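Local coordinates for PUA domain-containing protein (Pyrococcus horikoshii, PDB 3D79) that is of unknown function but, as a PUA-domain protein of a hyperthermophilic archaeon, may bind RNA, at residues A26-M31 and I74-I79; K54-I59 and I68-L73; V97-G102 and P116-A121; A111-P116 and K161-I166. All coordinates share one frame; numbering follows the deposited sequence.

Contact 1. Residues A26-M31 and I74-I79; sequences AQLSQM and IFPLVI
Gln27 and Leu28 face Ile74 and Phe75 where helix 18-32 crosses strand 73-76, the axes of the two short segments coming within 8.8 Å of each other at a signed angle of -59°. This is helix-on-sheet packing at the border of the five-stranded antiparallel sheet of the Pre-PUA-like domain, in which strand 73-76 is an outermost strand. Phe75 pairs with Ile68 of the adjacent strand 64-70, whereas the N-H of Ile74 turns to the helix. There the Gln27 side chain supplies the acceptor: with its chain extended beyond CG, its OE1 accepts the Ile74 N at 3.0 Å in a nearly straight bond (166°). One water donates both to Gln27 OE1 (2.7 Å) and to Ile74 O (2.8 Å), while Gln27 NE2 bonds to Asp72 O, fixing the flip of the amide. Shortening Gln27 to an alanine would probably leave the Ile74 N-H without its acceptor and Asp72 O without this donor. Beneath this polar clasp the contact is apolar. Ile74 sends CD1 to Leu28 CD2 at 3.6 Å, the two side chains crossing at about a right angle, and Leu28 reaches on toward the Pro76 ring and helix 34-40. Phe75 is bordered differently: Pro76 CD lies over one face, offset toward the rim, and the Met31 sulfur sits in the ring plane at the edge, a Met-aromatic contact with SD 3.6 Å from Phe75 CD1. A bend at chi3 (-71°) turns the methyl toward Ile74, leaving Met31 CE 3.6 Å from Ile74 O.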
loop_
_atom_site.group_PDB
_atom_site.type_symbol
_atom_site.label_atom_id
_atom_site.label_comp_id
_atom_site.label_asym_id
_atom_site.label_seq_id
_atom_site.Cartn_x
_atom_site.Cartn_y
_atom_site.Cartn_z
ATOM N N ALA A 26 -11.097 -7.800 7.512
ATOM C CA ALA A 26 -11.933 -6.656 7.867
ATOM C C ALA A 26 -11.280 -5.334 7.447
ATOM O O ALA A 26 -11.925 -4.485 6.828
ATOM C CB ALA A 26 -12.219 -6.668 9.352
ATOM N N GLN A 27 -9.996 -5.188 7.755
ATOM C CA GLN A 27 -9.245 -3.982 7.399
ATOM C C GLN A 27 -9.180 -3.778 5.885
ATOM O O GLN A 27 -9.457 -2.690 5.391
ATOM C CB GLN A 27 -7.836 -4.019 7.995
ATOM C CG GLN A 27 -7.785 -3.806 9.503
ATOM C CD GLN A 27 -6.370 -3.864 10.057
ATOM O OE1 GLN A 27 -5.441 -3.286 9.490
ATOM N NE2 GLN A 27 -6.203 -4.555 11.182
ATOM N N LEU A 28 -8.837 -4.837 5.154
ATOM C CA LEU A 28 -8.750 -4.771 3.696
ATOM C C LEU A 28 -10.099 -4.436 3.068
ATOM O O LEU A 28 -10.180 -3.642 2.132
ATOM C CB LEU A 28 -8.228 -6.094 3.132
ATOM C CG LEU A 28 -6.777 -6.478 3.440
ATOM C CD1 LEU A 28 -6.547 -7.919 3.042
ATOM C CD2 LEU A 28 -5.781 -5.554 2.727
ATOM N N SER A 29 -11.160 -5.036 3.601
ATOM C CA SER A 29 -12.507 -4.799 3.088
ATOM C C SER A 29 -12.941 -3.346 3.261
ATOM O O SER A 29 -13.579 -2.775 2.376
ATOM C CB SER A 29 -13.514 -5.750 3.745
ATOM O OG SER A 29 -13.234 -7.096 3.375
ATOM N N GLN A 30 -12.581 -2.748 4.391
ATOM C CA GLN A 30 -12.900 -1.344 4.625
ATOM C C GLN A 30 -12.140 -0.442 3.653
ATOM O O GLN A 30 -12.708 0.499 3.093
ATOM C CB GLN A 30 -12.594 -0.939 6.062
ATOM C CG GLN A 30 -13.055 0.479 6.384
ATOM C CD GLN A 30 -12.632 0.924 7.763
ATOM O OE1 GLN A 30 -11.443 1.030 8.054
ATOM N NE2 GLN A 30 -13.611 1.206 8.621
ATOM N N MET A 31 -10.863 -0.750 3.452
ATOM C CA MET A 31 -9.991 0.075 2.617
ATOM C C MET A 31 -10.282 -0.060 1.125
ATOM O O MET A 31 -10.370 0.946 0.415
ATOM C CB MET A 31 -8.528 -0.259 2.894
ATOM C CG MET A 31 -8.074 0.086 4.307
ATOM S SD MET A 31 -6.296 -0.076 4.519
ATOM C CE MET A 31 -6.081 -1.861 4.462
ATOM N N ILE A 74 -2.498 -3.271 8.993
ATOM C CA ILE A 74 -1.879 -3.854 7.809
ATOM C C ILE A 74 -2.145 -3.033 6.544
ATOM O O ILE A 74 -3.083 -2.227 6.484
ATOM C CB ILE A 74 -2.312 -5.347 7.579
ATOM C CG1 ILE A 74 -3.827 -5.477 7.405
ATOM C CG2 ILE A 74 -1.852 -6.231 8.734
ATOM C CD1 ILE A 74 -4.318 -5.245 5.998
ATOM N N PHE A 75 -1.306 -3.256 5.538
ATOM C CA PHE A 75 -1.511 -2.682 4.211
ATOM C C PHE A 75 -0.726 -3.509 3.199
ATOM O O PHE A 75 0.318 -4.056 3.537
ATOM C CB PHE A 75 -1.058 -1.220 4.155
ATOM C CG PHE A 75 -1.667 -0.445 3.019
ATOM C CD1 PHE A 75 -3.019 -0.105 3.038
ATOM C CD2 PHE A 75 -0.894 -0.055 1.925
ATOM C CE1 PHE A 75 -3.596 0.601 1.991
ATOM C CE2 PHE A 75 -1.461 0.655 0.874
ATOM C CZ PHE A 75 -2.815 0.986 0.905
ATOM N N PRO A 76 -1.237 -3.635 1.958
ATOM C CA PRO A 76 -0.451 -4.375 0.965
ATOM C C PRO A 76 0.977 -3.864 0.765
ATOM O O PRO A 76 1.214 -2.653 0.755
ATOM C CB PRO A 76 -1.255 -4.182 -0.331
ATOM C CG PRO A 76 -2.647 -3.975 0.134
ATOM C CD PRO A 76 -2.530 -3.184 1.405
ATOM N N LEU A 77 1.911 -4.795 0.600
ATOM C CA LEU A 77 3.288 -4.469 0.232
ATOM C C LEU A 77 3.359 -3.935 -1.193
ATOM O O LEU A 77 2.457 -4.176 -2.002
ATOM C CB LEU A 77 4.177 -5.710 0.333
ATOM C CG LEU A 77 4.391 -6.306 1.727
ATOM C CD1 LEU A 77 5.008 -7.678 1.607
ATOM C CD2 LEU A 77 5.257 -5.392 2.599
ATOM N N VAL A 78 4.440 -3.221 -1.503
ATOM C CA VAL A 78 4.656 -2.739 -2.871
ATOM C C VAL A 78 4.727 -3.912 -3.859
ATOM O O VAL A 78 4.146 -3.831 -4.948
ATOM C CB VAL A 78 5.882 -1.785 -2.988
ATOM C CG1 VAL A 78 6.082 -1.327 -4.432
ATOM C CG2 VAL A 78 5.672 -0.561 -2.101
ATOM N N ILE A 79 5.404 -4.997 -3.480
ATOM C CA ILE A 79 5.477 -6.192 -4.342
ATOM C C ILE A 79 4.088 -6.782 -4.632
ATOM O O ILE A 79 3.787 -7.141 -5.783
ATOM C CB ILE A 79 6.479 -7.274 -3.818
ATOM C CG1 ILE A 79 6.697 -8.373 -4.872
ATOM C CG2 ILE A 79 6.022 -7.876 -2.500
ATOM C CD1 ILE A 79 7.217 -7.855 -6.210
HETATM O O HOH W 1 -5.143 -1.091 7.953
#

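Contact 2. Residues K54-I59 and I68-L73; sequences KTTEII and IRRKDL
Arg69 has CG opposite its backbone N (chi1 -175°) and bends at chi3 (70°), while Glu57 has CG beside its own N and runs extended, which lays the two side chains alongside each other, pointing the same way. The guanidinium grips the carboxylate side-on: Arg69 NE reaches Glu57 OE1 at 2.8 Å and Arg69 NH2 reaches Glu57 OE2 at 3.0 Å. Both oxygens are met from above the carboxylate plane, which is turned 35° from the guanidinium. Ile59 CD1 lies over one guanidinium face, and over the opposite face sits a water that donates to Glu57 OE1 and Lys71 O. With a leucine replacing Arg69, the Glu57 carboxylate would probably be left without its charged mate across the strands. Arg70 uses another grip, its NE (2.9 Å) and NH1 (3.1 Å) both converging nearly in plane on Thr56 OG1, which is also bonded to Asp53. Glu57 and Arg69 are an antiparallel hydrogen-bonded pair, with Glu57 N to Arg69 O at 3.0 Å and Arg69 N to Glu57 O at 2.8 Å. The ion pair spans the two strands of a beta hairpin, 56-61 and 64-70, which continues through the type II' turn Arg70-Leu73 as an antiparallel meander.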
loop_
_atom_site.group_PDB
_atom_site.type_symbol
_atom_site.label_atom_id
_atom_site.label_comp_id
_atom_site.label_asym_id
_atom_site.label_seq_id
_atom_site.Cartn_x
_atom_site.Cartn_y
_atom_site.Cartn_z
ATOM N N LYS A 54 11.982 -4.460 14.354
ATOM C CA LYS A 54 11.285 -4.438 15.643
ATOM C C LYS A 54 9.960 -3.671 15.653
ATOM O O LYS A 54 9.205 -3.747 16.629
ATOM C CB LYS A 54 12.218 -3.948 16.762
ATOM C CG LYS A 54 13.498 -4.772 16.906
ATOM C CD LYS A 54 13.214 -6.258 17.026
ATOM C CE LYS A 54 14.496 -7.065 16.929
ATOM N NZ LYS A 54 14.217 -8.534 16.918
ATOM N N THR A 55 9.674 -2.940 14.578
ATOM C CA THR A 55 8.388 -2.269 14.456
ATOM C C THR A 55 7.594 -2.760 13.236
ATOM O O THR A 55 6.463 -2.326 13.020
ATOM C CB THR A 55 8.531 -0.722 14.406
ATOM O OG1 THR A 55 9.223 -0.332 13.214
ATOM C CG2 THR A 55 9.282 -0.196 15.631
ATOM N N THR A 56 8.181 -3.679 12.470
ATOM C CA THR A 56 7.642 -4.047 11.154
ATOM C C THR A 56 7.593 -5.551 10.925
ATOM O O THR A 56 8.606 -6.239 11.036
ATOM C CB THR A 56 8.471 -3.411 10.019
ATOM O OG1 THR A 56 8.681 -2.021 10.296
ATOM C CG2 THR A 56 7.757 -3.556 8.670
ATOM N N GLU A 57 6.408 -6.050 10.581
ATOM C CA GLU A 57 6.234 -7.460 10.250
ATOM C C GLU A 57 5.784 -7.613 8.803
ATOM O O GLU A 57 5.185 -6.701 8.237
ATOM C CB GLU A 57 5.200 -8.106 11.168
ATOM C CG GLU A 57 5.617 -8.227 12.628
ATOM C CD GLU A 57 4.418 -8.441 13.527
ATOM O OE1 GLU A 57 3.568 -7.525 13.609
ATOM O OE2 GLU A 57 4.320 -9.522 14.140
ATOM N N ILE A 58 6.087 -8.774 8.229
ATOM C CA ILE A 58 5.631 -9.159 6.893
ATOM C C ILE A 58 4.603 -10.280 7.046
ATOM O O ILE A 58 4.861 -11.284 7.707
ATOM C CB ILE A 58 6.825 -9.623 6.002
ATOM C CG1 ILE A 58 7.921 -8.542 5.923
ATOM C CG2 ILE A 58 6.357 -10.084 4.596
ATOM C CD1 ILE A 58 7.469 -7.186 5.381
ATOM N N ILE A 59 3.427 -10.088 6.462
ATOM C CA ILE A 59 2.378 -11.101 6.521
ATOM C C ILE A 59 2.357 -11.855 5.196
ATOM O O ILE A 59 2.204 -11.243 4.134
ATOM C CB ILE A 59 0.983 -10.483 6.784
ATOM C CG1 ILE A 59 0.990 -9.591 8.040
ATOM C CG2 ILE A 59 -0.095 -11.582 6.864
ATOM C CD1 ILE A 59 1.218 -10.340 9.347
ATOM N N ILE A 68 2.372 -5.496 4.896
ATOM C CA ILE A 68 3.165 -4.934 5.986
ATOM C C ILE A 68 2.271 -4.872 7.217
ATOM O O ILE A 68 1.075 -4.611 7.106
ATOM C CB ILE A 68 3.704 -3.518 5.616
ATOM C CG1 ILE A 68 4.855 -3.101 6.540
ATOM C CG2 ILE A 68 2.592 -2.466 5.598
ATOM C CD1 ILE A 68 5.707 -1.983 5.936
ATOM N N ARG A 69 2.832 -5.142 8.390
ATOM C CA ARG A 69 2.096 -4.887 9.618
ATOM C C ARG A 69 2.911 -3.982 10.525
ATOM O O ARG A 69 4.091 -4.234 10.775
ATOM C CB ARG A 69 1.679 -6.173 10.339
ATOM C CG ARG A 69 0.801 -5.901 11.574
ATOM C CD ARG A 69 0.062 -7.137 12.068
ATOM N NE ARG A 69 0.950 -8.129 12.668
ATOM C CZ ARG A 69 0.540 -9.267 13.226
ATOM N NH1 ARG A 69 -0.754 -9.569 13.271
ATOM N NH2 ARG A 69 1.425 -10.106 13.746
ATOM N N ARG A 70 2.269 -2.899 10.950
ATOM C CA ARG A 70 2.807 -1.985 11.947
ATOM C C ARG A 70 1.811 -2.003 13.092
ATOM O O ARG A 70 0.660 -1.582 12.924
ATOM C CB ARG A 70 2.942 -0.582 11.365
ATOM C CG ARG A 70 4.075 -0.431 10.361
ATOM C CD ARG A 70 5.341 0.091 11.027
ATOM N NE ARG A 70 6.519 -0.103 10.184
ATOM C CZ ARG A 70 7.032 0.818 9.378
ATOM N NH1 ARG A 70 8.106 0.532 8.653
ATOM N NH2 ARG A 70 6.476 2.022 9.293
ATOM N N LYS A 71 2.267 -2.490 14.246
ATOM C CA LYS A 71 1.412 -2.875 15.383
ATOM C C LYS A 71 0.275 -3.828 14.997
ATOM O O LYS A 71 0.528 -5.015 14.764
ATOM C CB LYS A 71 0.940 -1.670 16.237
ATOM C CG LYS A 71 0.708 -0.340 15.504
ATOM C CD LYS A 71 -0.773 -0.061 15.219
ATOM C CE LYS A 71 -1.423 0.813 16.304
ATOM N NZ LYS A 71 -1.642 0.091 17.601
ATOM N N ASP A 72 -0.954 -3.328 14.910
ATOM C CA ASP A 72 -2.080 -4.174 14.523
ATOM C C ASP A 72 -2.681 -3.770 13.178
ATOM O O ASP A 72 -3.701 -4.332 12.758
ATOM C CB ASP A 72 -3.151 -4.205 15.625
ATOM C CG ASP A 72 -3.911 -2.894 15.753
ATOM O OD1 ASP A 72 -5.112 -2.936 16.101
ATOM O OD2 ASP A 72 -3.317 -1.825 15.515
ATOM N N LEU A 73 -2.036 -2.824 12.495
ATOM C CA LEU A 73 -2.549 -2.316 11.218
ATOM C C LEU A 73 -1.767 -2.849 10.024
ATOM O O LEU A 73 -0.537 -2.869 10.037
ATOM C CB LEU A 73 -2.552 -0.783 11.193
ATOM C CG LEU A 73 -3.426 -0.040 12.211
ATOM C CD1 LEU A 73 -3.294 1.460 11.995
ATOM C CD2 LEU A 73 -4.886 -0.464 12.131
HETATM O O HOH W 2 4.864 -1.099 14.827
HETATM O O HOH W 3 4.256 -4.797 13.663
HETATM O O HOH W 4 1.933 -7.065 16.015
#

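Contact 3. Residues V97-G102 and P116-A121; sequences VVVDEG and PGIVDA
Val98 lays its CG1 across Val119 CG2 at 3.6 Å, the two side chains meeting at about a right angle, and its other methyl, CG2, lies 4.0 Å from Asp120 CB. One residue thus faces two, the signature of a classic beta bulge, here in the antiparallel pairing of strands 96-99 and 118-121 of the PUA domain. The backbone tells the same story. Val98 O accepts Val119 N at 2.7 Å and, weakly, Asp120 N at 3.4 Å, while Val98 N donates to Asp120 O at 2.8 Å. On the other face of the sheet Val97 CG1 touches Ile118 CD1 at 3.8 Å, and Met154 of helix 151-156 packs on both. Beyond the strand end, Asp100 N donates to Gly117 O at 2.9 Å. With CG held between the backbone N and the carbonyl carbon (chi1 60°), the Asp100 carboxylate lies beside Gly117. A water donates to Asp100 OD2 and, at 2.6 Å, to Pro116 O, tying the carboxylate to the 3-10 turn. Asp120 turns its own carboxylate elsewhere, its OD2 forming a salt bridge with Arg96. The chemistry implies a division of labour: main-chain bonds set the shifted register, Val97, Val99 and Ile118 form an apolar face, and the polar ends of the two aspartates are met by a water at Asp100 and by Arg96 at Asp120.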
loop_
_atom_site.group_PDB
_atom_site.type_symbol
_atom_site.label_atom_id
_atom_site.label_comp_id
_atom_site.label_asym_id
_atom_site.label_seq_id
_atom_site.Cartn_x
_atom_site.Cartn_y
_atom_site.Cartn_z
ATOM N N VAL A 97 -2.956 7.097 -4.921
ATOM C CA VAL A 97 -2.380 8.416 -5.156
ATOM C C VAL A 97 -1.572 8.279 -6.436
ATOM O O VAL A 97 -0.597 7.528 -6.486
ATOM C CB VAL A 97 -1.483 8.855 -3.980
ATOM C CG1 VAL A 97 -0.842 10.201 -4.285
ATOM C CG2 VAL A 97 -2.304 8.917 -2.690
ATOM N N VAL A 98 -2.005 8.971 -7.490
ATOM C CA VAL A 98 -1.367 8.841 -8.802
ATOM C C VAL A 98 -0.447 10.029 -9.053
ATOM O O VAL A 98 -0.882 11.175 -8.936
ATOM C CB VAL A 98 -2.412 8.745 -9.938
ATOM C CG1 VAL A 98 -1.734 8.327 -11.229
ATOM C CG2 VAL A 98 -3.501 7.738 -9.561
ATOM N N VAL A 99 0.808 9.740 -9.392
ATOM C CA VAL A 99 1.824 10.781 -9.617
ATOM C C VAL A 99 2.321 10.844 -11.063
ATOM O O VAL A 99 2.248 9.853 -11.808
ATOM C CB VAL A 99 3.048 10.646 -8.650
ATOM C CG1 VAL A 99 2.607 10.755 -7.197
ATOM C CG2 VAL A 99 3.827 9.365 -8.897
ATOM N N ASP A 100 2.820 12.018 -11.448
ATOM C CA ASP A 100 3.413 12.212 -12.772
ATOM C C ASP A 100 4.826 11.630 -12.856
ATOM O O ASP A 100 5.403 11.243 -11.837
ATOM C CB ASP A 100 3.346 13.684 -13.243
ATOM C CG ASP A 100 4.073 14.679 -12.317
ATOM O OD1 ASP A 100 5.009 14.315 -11.573
ATOM O OD2 ASP A 100 3.710 15.875 -12.376
ATOM N N GLU A 101 5.377 11.565 -14.067
ATOM C CA GLU A 101 6.683 10.924 -14.278
ATOM C C GLU A 101 7.831 11.650 -13.572
ATOM O O GLU A 101 8.807 11.017 -13.166
ATOM C CB GLU A 101 6.983 10.741 -15.773
ATOM C CG GLU A 101 7.005 12.031 -16.586
ATOM C CD GLU A 101 7.197 11.780 -18.073
ATOM O OE1 GLU A 101 6.573 12.505 -18.878
ATOM O OE2 GLU A 101 7.957 10.854 -18.439
ATOM N N GLY A 102 7.696 12.966 -13.412
ATOM C CA GLY A 102 8.688 13.786 -12.715
ATOM C C GLY A 102 8.837 13.461 -11.240
ATOM O O GLY A 102 9.908 13.649 -10.663
ATOM N N PRO A 116 2.364 18.948 -5.698
ATOM C CA PRO A 116 2.494 19.321 -7.121
ATOM C C PRO A 116 2.630 18.158 -8.113
ATOM O O PRO A 116 2.321 18.334 -9.296
ATOM C CB PRO A 116 3.746 20.209 -7.156
ATOM C CG PRO A 116 4.463 19.963 -5.866
ATOM C CD PRO A 116 3.401 19.594 -4.867
ATOM N N GLY A 117 3.065 16.993 -7.638
ATOM C CA GLY A 117 3.297 15.822 -8.493
ATOM C C GLY A 117 2.121 14.868 -8.603
ATOM O O GLY A 117 2.206 13.858 -9.303
ATOM N N ILE A 118 1.039 15.178 -7.900
ATOM C CA ILE A 118 -0.148 14.317 -7.877
ATOM C C ILE A 118 -1.106 14.689 -9.004
ATOM O O ILE A 118 -1.562 15.833 -9.085
ATOM C CB ILE A 118 -0.855 14.367 -6.496
ATOM C CG1 ILE A 118 0.063 13.770 -5.422
ATOM C CG2 ILE A 118 -2.210 13.620 -6.536
ATOM C CD1 ILE A 118 -0.438 13.926 -4.006
ATOM N N VAL A 119 -1.419 13.705 -9.849
ATOM C CA VAL A 119 -2.332 13.903 -10.984
ATOM C C VAL A 119 -3.752 13.386 -10.711
ATOM O O VAL A 119 -4.709 13.781 -11.390
ATOM C CB VAL A 119 -1.772 13.303 -12.300
ATOM C CG1 VAL A 119 -0.488 14.016 -12.711
ATOM C CG2 VAL A 119 -1.545 11.808 -12.182
ATOM N N ASP A 120 -3.884 12.498 -9.727
ATOM C CA ASP A 120 -5.187 11.972 -9.323
ATOM C C ASP A 120 -5.043 11.313 -7.963
ATOM O O ASP A 120 -3.949 10.917 -7.577
ATOM C CB ASP A 120 -5.699 10.940 -10.340
ATOM C CG ASP A 120 -7.136 10.518 -10.081
ATOM O OD1 ASP A 120 -7.922 11.350 -9.582
ATOM O OD2 ASP A 120 -7.479 9.345 -10.376
ATOM N N ALA A 121 -6.159 11.214 -7.247
ATOM C CA ALA A 121 -6.210 10.543 -5.956
ATOM C C ALA A 121 -7.636 10.082 -5.708
ATOM O O ALA A 121 -8.584 10.677 -6.217
ATOM C CB ALA A 121 -5.741 11.486 -4.834
HETATM O O HOH W 5 1.240 16.889 -11.196
#

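Contact 4. Residues A111-P116 and K161-I166; sequences ADVMAP and KAVKVI
Val113 and Val163 form the tight side of this contact, at a classic beta bulge in the antiparallel pairing of strands 113-114 and 161-165 of the PUA domain. Ala162 and Val163 both face Val113, whose carbonyl oxygen takes two donors: Ala162 N at 2.8 Å and, from a greater distance, Val163 N at 3.2 Å. Val113 N returns a bond to Val163 O. The two valine side chains lie alongside each other, pointing the same way, with Val113 CB 3.7 Å from Val163 CB; Val99, Val133 and Ile118 pack on Val113, and Val97 and Val131 on Val163. The polar bonds of Asp112 are firm as well. Lys164 NZ meets Asp112 OD2 at 2.8 Å on the syn lone pair of OD2, and Asp112 OD1 extends the strand pairing by accepting Val165 N at 2.9 Å from above the carboxylate plane. Looseness is confined to the exposed end at Lys161 and Met114, where the ion pair from Lys161 NZ to Asp112 OD2 is long, at 3.8 Å. Bends at chi3 (-73°) and chi4 (-48°) curl the Lys161 chain over Asp112 CB and place its NZ 3.2 Å from Met114 SD. The two ammonium groups would probably favour the ionised form of the carboxylate. At the Val165 corner a water donates to Val165 O and, at 2.7 Å, to Asp112 OD1.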
loop_
_atom_site.group_PDB
_atom_site.type_symbol
_atom_site.label_atom_id
_atom_site.label_comp_id
_atom_site.label_asym_id
_atom_site.label_seq_id
_atom_site.Cartn_x
_atom_site.Cartn_y
_atom_site.Cartn_z
ATOM N N ALA A 111 11.951 9.925 -1.066
ATOM C CA ALA A 111 11.216 11.168 -0.849
ATOM C C ALA A 111 9.734 10.917 -0.595
ATOM O O ALA A 111 9.159 9.953 -1.116
ATOM C CB ALA A 111 11.394 12.117 -2.038
ATOM N N ASP A 112 9.116 11.787 0.198
ATOM C CA ASP A 112 7.678 11.733 0.411
ATOM C C ASP A 112 6.963 12.279 -0.822
ATOM O O ASP A 112 7.596 12.874 -1.693
ATOM C CB ASP A 112 7.292 12.502 1.674
ATOM C CG ASP A 112 7.766 11.798 2.939
ATOM O OD1 ASP A 112 7.718 10.550 2.977
ATOM O OD2 ASP A 112 8.194 12.486 3.891
ATOM N N VAL A 113 5.659 12.053 -0.909
ATOM C CA VAL A 113 4.906 12.538 -2.074
ATOM C C VAL A 113 4.454 13.973 -1.859
ATOM O O VAL A 113 3.770 14.278 -0.880
ATOM C CB VAL A 113 3.696 11.647 -2.414
ATOM C CG1 VAL A 113 3.035 12.130 -3.715
ATOM C CG2 VAL A 113 4.128 10.200 -2.551
ATOM N N MET A 114 4.839 14.846 -2.786
ATOM C CA MET A 114 4.479 16.259 -2.719
ATOM C C MET A 114 3.277 16.545 -3.617
ATOM O O MET A 114 3.179 15.994 -4.712
ATOM C CB MET A 114 5.669 17.127 -3.134
ATOM C CG MET A 114 6.962 16.828 -2.355
ATOM S SD MET A 114 6.778 17.057 -0.576
ATOM C CE MET A 114 6.460 18.815 -0.482
ATOM N N ALA A 115 2.381 17.414 -3.152
ATOM C CA ALA A 115 1.149 17.739 -3.883
ATOM C C ALA A 115 1.321 18.152 -5.358
ATOM O O ALA A 115 0.493 17.764 -6.186
ATOM C CB ALA A 115 0.320 18.773 -3.124
ATOM N N PRO A 116 2.364 18.948 -5.698
ATOM C CA PRO A 116 2.494 19.321 -7.121
ATOM C C PRO A 116 2.630 18.158 -8.113
ATOM O O PRO A 116 2.321 18.334 -9.296
ATOM C CB PRO A 116 3.746 20.209 -7.156
ATOM C CG PRO A 116 4.463 19.963 -5.866
ATOM C CD PRO A 116 3.401 19.594 -4.867
ATOM N N LYS A 161 3.116 18.773 1.492
ATOM C CA LYS A 161 3.356 17.324 1.518
ATOM C C LYS A 161 2.044 16.554 1.594
ATOM O O LYS A 161 1.192 16.828 2.455
ATOM C CB LYS A 161 4.260 16.906 2.683
ATOM C CG LYS A 161 4.864 15.501 2.474
ATOM C CD LYS A 161 5.791 15.047 3.612
ATOM C CE LYS A 161 7.127 15.795 3.601
ATOM N NZ LYS A 161 7.789 15.850 2.267
ATOM N N ALA A 162 1.910 15.568 0.709
ATOM C CA ALA A 162 0.665 14.826 0.564
ATOM C C ALA A 162 0.679 13.446 1.208
ATOM O O ALA A 162 -0.335 13.009 1.758
ATOM C CB ALA A 162 0.308 14.712 -0.900
ATOM N N VAL A 163 1.810 12.753 1.120
ATOM C CA VAL A 163 1.910 11.387 1.651
ATOM C C VAL A 163 3.229 11.169 2.372
ATOM O O VAL A 163 4.291 11.417 1.807
ATOM C CB VAL A 163 1.790 10.318 0.528
ATOM C CG1 VAL A 163 1.887 8.901 1.101
ATOM C CG2 VAL A 163 0.488 10.486 -0.259
ATOM N N LYS A 164 3.147 10.703 3.619
ATOM C CA LYS A 164 4.320 10.223 4.341
ATOM C C LYS A 164 4.579 8.778 3.936
ATOM O O LYS A 164 3.822 7.881 4.321
ATOM C CB LYS A 164 4.106 10.323 5.864
ATOM C CG LYS A 164 5.341 9.972 6.692
ATOM C CD LYS A 164 6.373 11.100 6.593
ATOM C CE LYS A 164 7.742 10.629 7.002
ATOM N NZ LYS A 164 8.794 11.551 6.509
ATOM N N VAL A 165 5.636 8.558 3.156
ATOM C CA VAL A 165 5.976 7.218 2.667
ATOM C C VAL A 165 6.567 6.366 3.796
ATOM O O VAL A 165 7.408 6.840 4.567
ATOM C CB VAL A 165 6.925 7.271 1.451
ATOM C CG1 VAL A 165 7.376 5.865 1.045
ATOM C CG2 VAL A 165 6.229 7.969 0.281
ATOM N N ILE A 166 6.100 5.123 3.900
ATOM C CA ILE A 166 6.608 4.193 4.916
ATOM C C ILE A 166 7.328 2.983 4.311
ATOM O O ILE A 166 8.014 2.240 5.015
ATOM C CB ILE A 166 5.488 3.728 5.900
ATOM C CG1 ILE A 166 4.450 2.846 5.187
ATOM C CG2 ILE A 166 4.839 4.933 6.590
ATOM C CD1 ILE A 166 3.394 2.241 6.128
HETATM O O HOH W 6 9.523 8.710 3.904
#

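The four contacts fall into two groups in series along the chain. Contacts 1 and 2 share the antiparallel sheet of the Pre-PUA-like domain, their centres about 12 Å apart; contact 2 lies within the span enclosed by contact 1, and strands 64-70 and 73-76 join them. Contacts 3 and 4 belong to the PUA domain, with centres about 10 Å apart. Their segments alternate along the chain, share Pro116, and meet through Ile118 against Ala162 and Val99 against Val113, knitting a common sheet and core. The centres of contacts 2 and 3 are about 27 Å apart, yet Arg70 of contact 2 touches Ile166 of contact 4 and Phe75 of contact 1 meets Phe130, so the domains pack together.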